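Local coordinates for probable glutamine-binding lipoprotein GlnH (GLNBP) (Mycobacterium tuberculosis, PDB 6H1U) that binds glutamate and aspartate and, as its name implies, probably glutamine, as a family 3 solute-binding lipoprotein for amino-acid uptake, at residues N142-A147 with T208-L213. Numbering follows the deposited sequence.
Sequences NQRILA and TDDTIL. With ASP (aspartic acid), chain B.
Leu213 lays its branched end over the strand: CD2 comes within 3.7 Å of Leu146 CB, the two side chains lying alongside and pointing opposite ways, while CD1 sits 3.6 Å from Arg144 O. Leucine suits this buried seam, reaching across with two methyls where the helix that follows Asp209 climbs over the sheet. At its start, Asp210 grips the backbone of Asn142 twice. Its own N donates to Asn142 O (2.8 Å), and its carboxylate suits the strand N-H: Asn142 N gives a nearly straight bond (173°) to Asp210 OD1, from above the carboxylate plane, where chi1 of 53° places it. The corner lies at the ligand cleft of this family 3 solute-binding protein; Asp209, a glutamate-binding residue, offers an acidic oxygen to the bound aspartic acid, whose N donates to OD2 at 2.7 Å. Tyr235 also bonds OD2, whereas a water donates to OD1 and, weakly, to Gln143 OE1; Gln143 NE2 bonds Ser207 OG. Arginine fits position 144 with an aliphatic stem, CD 3.9 Å from Asp210 CB, and a polar end: a second water joins NH1 to Asp210 OD2, and NH2 reaches Gly227 O. Arg144 N donates to Thr208 O at 2.9 Å.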
ATOM      1  N   ASN A 142      -3.133  -6.666  -6.691  1.00 16.39           N
ATOM      2  CA  ASN A 142      -4.221  -6.389  -7.623  1.00 13.03           C
ATOM      3  C   ASN A 142      -5.538  -6.277  -6.872  1.00 12.70           C
ATOM      4  O   ASN A 142      -5.785  -7.035  -5.938  1.00 14.88           O
ATOM      5  CB  ASN A 142      -4.327  -7.469  -8.706  1.00 23.14           C
ATOM      6  CG  ASN A 142      -4.768  -6.897 -10.039  1.00 32.08           C
ATOM      7  OD1 ASN A 142      -5.931  -6.526 -10.210  1.00 31.01           O
ATOM      8  ND2 ASN A 142      -3.837  -6.806 -10.989  1.00 31.59           N
ATOM      9  N   GLN A 143      -6.381  -5.334  -7.287  1.00 14.20           N
ATOM     10  CA  GLN A 143      -7.637  -5.097  -6.572  1.00 13.67           C
ATOM     11  C   GLN A 143      -8.616  -6.251  -6.772  1.00 14.20           C
ATOM     12  O   GLN A 143      -8.856  -6.678  -7.903  1.00 16.96           O
ATOM     13  CB  GLN A 143      -8.260  -3.784  -7.054  1.00 14.14           C
ATOM     14  CG  GLN A 143      -9.564  -3.413  -6.345  1.00 11.84           C
ATOM     15  CD  GLN A 143      -9.941  -1.954  -6.550  1.00 17.63           C
ATOM     16  OE1 GLN A 143      -9.172  -1.178  -7.121  1.00 17.28           O
ATOM     17  NE2 GLN A 143     -11.130  -1.576  -6.094  1.00 14.59           N
ATOM     18  N   ARG A 144      -9.204  -6.740  -5.681  1.00 14.10           N
ATOM     19  CA  ARG A 144     -10.220  -7.793  -5.760  1.00 13.21           C
ATOM     20  C   ARG A 144     -11.350  -7.446  -4.789  1.00 12.70           C
ATOM     21  O   ARG A 144     -11.497  -6.299  -4.349  1.00 14.90           O
ATOM     22  CB  ARG A 144      -9.572  -9.168  -5.524  1.00 16.55           C
ATOM     23  CG  ARG A 144      -8.447  -9.474  -6.547  1.00 16.03           C
ATOM     24  CD  ARG A 144      -7.958 -10.906  -6.489  1.00 24.50           C
ATOM     25  NE  ARG A 144      -9.019 -11.846  -6.832  1.00 31.66           N
ATOM     26  CZ  ARG A 144      -8.959 -13.156  -6.611  1.00 33.70           C
ATOM     27  NH1 ARG A 144      -7.874 -13.688  -6.058  1.00 30.50           N
ATOM     28  NH2 ARG A 144      -9.984 -13.934  -6.945  1.00 31.55           N
ATOM     29  N   ILE A 145     -12.189  -8.437  -4.464  1.00 13.69           N
ATOM     30  CA  ILE A 145     -13.387  -8.234  -3.654  1.00 15.62           C
ATOM     31  C   ILE A 145     -13.332  -9.155  -2.445  1.00 15.15           C
ATOM     32  O   ILE A 145     -12.945 -10.318  -2.564  1.00 17.61           O
ATOM     33  CB  ILE A 145     -14.670  -8.514  -4.467  1.00 13.41           C
ATOM     34  CG1 ILE A 145     -14.746  -7.579  -5.682  1.00 13.95           C
ATOM     35  CG2 ILE A 145     -15.913  -8.389  -3.590  1.00 13.22           C
ATOM     36  CD1 ILE A 145     -15.747  -8.037  -6.743  1.00 16.55           C
ATOM     37  N   LEU A 146     -13.730  -8.635  -1.286  1.00 13.49           N
ATOM     38  CA  LEU A 146     -13.861  -9.417  -0.056  1.00 13.27           C
ATOM     39  C   LEU A 146     -15.331  -9.481   0.339  1.00 14.18           C
ATOM     40  O   LEU A 146     -16.008  -8.449   0.382  1.00 16.30           O
ATOM     41  CB  LEU A 146     -13.034  -8.775   1.067  1.00 16.88           C
ATOM     42  CG  LEU A 146     -13.070  -9.413   2.463  1.00 20.16           C
ATOM     43  CD1 LEU A 146     -12.249 -10.658   2.447  1.00 19.34           C
ATOM     44  CD2 LEU A 146     -12.519  -8.435   3.513  1.00 24.17           C
ATOM     45  N   ALA A 147     -15.833 -10.682   0.619  1.00 14.78           N
ATOM     46  CA  ALA A 147     -17.238 -10.848   0.956  1.00 13.80           C
ATOM     47  C   ALA A 147     -17.371 -12.002   1.939  1.00 13.69           C
ATOM     48  O   ALA A 147     -16.495 -12.871   2.007  1.00 16.91           O
ATOM     49  CB  ALA A 147     -18.086 -11.115  -0.297  1.00 18.97           C
ATOM     50  N   THR A 208     -10.423  -3.814  -2.406  1.00 13.85           N
ATOM     51  CA  THR A 208      -9.106  -3.181  -2.452  1.00 12.80           C
ATOM     52  C   THR A 208      -8.073  -4.242  -2.821  1.00 10.65           C
ATOM     53  O   THR A 208      -8.423  -5.350  -3.246  1.00 12.57           O
ATOM     54  CB  THR A 208      -8.772  -2.474  -1.126  1.00 12.46           C
ATOM     55  OG1 THR A 208      -7.585  -1.671  -1.276  1.00 15.08           O
ATOM     56  CG2 THR A 208      -8.560  -3.458   0.022  1.00 11.74           C
ATOM     57  N   ASP A 209      -6.794  -3.879  -2.680  1.00 12.44           N
ATOM     58  CA  ASP A 209      -5.673  -4.769  -2.978  1.00 14.66           C
ATOM     59  C   ASP A 209      -5.871  -6.136  -2.337  1.00 12.46           C
ATOM     60  O   ASP A 209      -6.172  -6.226  -1.143  1.00 15.28           O
ATOM     61  CB  ASP A 209      -4.372  -4.182  -2.429  1.00 12.81           C
ATOM     62  CG  ASP A 209      -4.111  -2.747  -2.859  1.00 14.28           C
ATOM     63  OD1 ASP A 209      -4.885  -2.152  -3.632  1.00 12.44           O
ATOM     64  OD2 ASP A 209      -3.084  -2.217  -2.394  1.00 15.39           O
ATOM     65  N   ASP A 210      -5.633  -7.206  -3.117  1.00 12.56           N
ATOM     66  CA  ASP A 210      -5.794  -8.551  -2.565  1.00 11.75           C
ATOM     67  C   ASP A 210      -4.842  -8.807  -1.399  1.00 15.97           C
ATOM     68  O   ASP A 210      -5.155  -9.600  -0.502  1.00 14.75           O
ATOM     69  CB  ASP A 210      -5.632  -9.621  -3.660  1.00 16.13           C
ATOM     70  CG  ASP A 210      -4.331  -9.510  -4.472  1.00 24.92           C
ATOM     71  OD1 ASP A 210      -3.501  -8.593  -4.282  1.00 19.37           O
ATOM     72  OD2 ASP A 210      -4.151 -10.376  -5.353  1.00 30.57           O
ATOM     73  N   THR A 211      -3.683  -8.150  -1.399  1.00 12.68           N
ATOM     74  CA  THR A 211      -2.757  -8.199  -0.270  1.00 12.12           C
ATOM     75  C   THR A 211      -3.405  -7.680   1.012  1.00 14.02           C
ATOM     76  O   THR A 211      -3.333  -8.324   2.068  1.00 15.17           O
ATOM     77  CB  THR A 211      -1.529  -7.354  -0.610  1.00 14.33           C
ATOM     78  OG1 THR A 211      -1.995  -6.116  -1.157  1.00 14.39           O
ATOM     79  CG2 THR A 211      -0.658  -8.049  -1.637  1.00 19.18           C
ATOM     80  N   ILE A 212      -4.000  -6.483   0.947  1.00 13.63           N
ATOM     81  CA  ILE A 212      -4.701  -5.909   2.093  1.00 11.02           C
ATOM     82  C   ILE A 212      -5.882  -6.785   2.484  1.00 12.57           C
ATOM     83  O   ILE A 212      -6.114  -7.050   3.672  1.00 13.14           O
ATOM     84  CB  ILE A 212      -5.154  -4.476   1.760  1.00 11.56           C
ATOM     85  CG1 ILE A 212      -3.923  -3.586   1.500  1.00 13.20           C
ATOM     86  CG2 ILE A 212      -6.051  -3.916   2.871  1.00 16.85           C
ATOM     87  CD1 ILE A 212      -4.283  -2.156   1.156  1.00 13.65           C
ATOM     88  N   LEU A 213      -6.644  -7.248   1.493  1.00 13.68           N
ATOM     89  CA  LEU A 213      -7.782  -8.117   1.783  1.00 12.36           C
ATOM     90  C   LEU A 213      -7.340  -9.394   2.487  1.00 13.68           C
ATOM     91  O   LEU A 213      -8.037  -9.890   3.385  1.00 14.87           O
ATOM     92  CB  LEU A 213      -8.527  -8.455   0.493  1.00 10.26           C
ATOM     93  CG  LEU A 213      -9.216  -7.288  -0.218  1.00 10.56           C
ATOM     94  CD1 LEU A 213      -9.997  -7.827  -1.399  1.00 12.11           C
ATOM     95  CD2 LEU A 213     -10.120  -6.538   0.756  1.00 13.45           C
TER
HETATM   96  N   ASP B 401      -2.622   0.445  -2.721  1.00 15.37           N
HETATM   97  CA  ASP B 401      -3.841   1.243  -2.781  1.00 17.53           C
HETATM   98  C   ASP B 401      -3.504   2.729  -2.779  1.00 18.32           C
HETATM   99  O   ASP B 401      -4.389   3.569  -2.594  1.00 14.80           O
HETATM  100  CB  ASP B 401      -4.777   0.900  -1.600  1.00 14.73           C
HETATM  101  CG  ASP B 401      -4.220   1.348  -0.261  1.00 19.40           C
HETATM  102  OD1 ASP B 401      -4.980   1.343   0.731  1.00 19.01           O
HETATM  103  OD2 ASP B 401      -3.024   1.690  -0.182  1.00 16.28           O
HETATM  104  OXT ASP B 401      -2.328   3.074  -2.963  1.00 14.44           O
HETATM  105  O   HOH W   1      -7.190  -1.329  -4.733  1.00 19.93           O
HETATM  106  O   HOH W   2      -5.477 -12.808  -5.091  1.00 48.59           O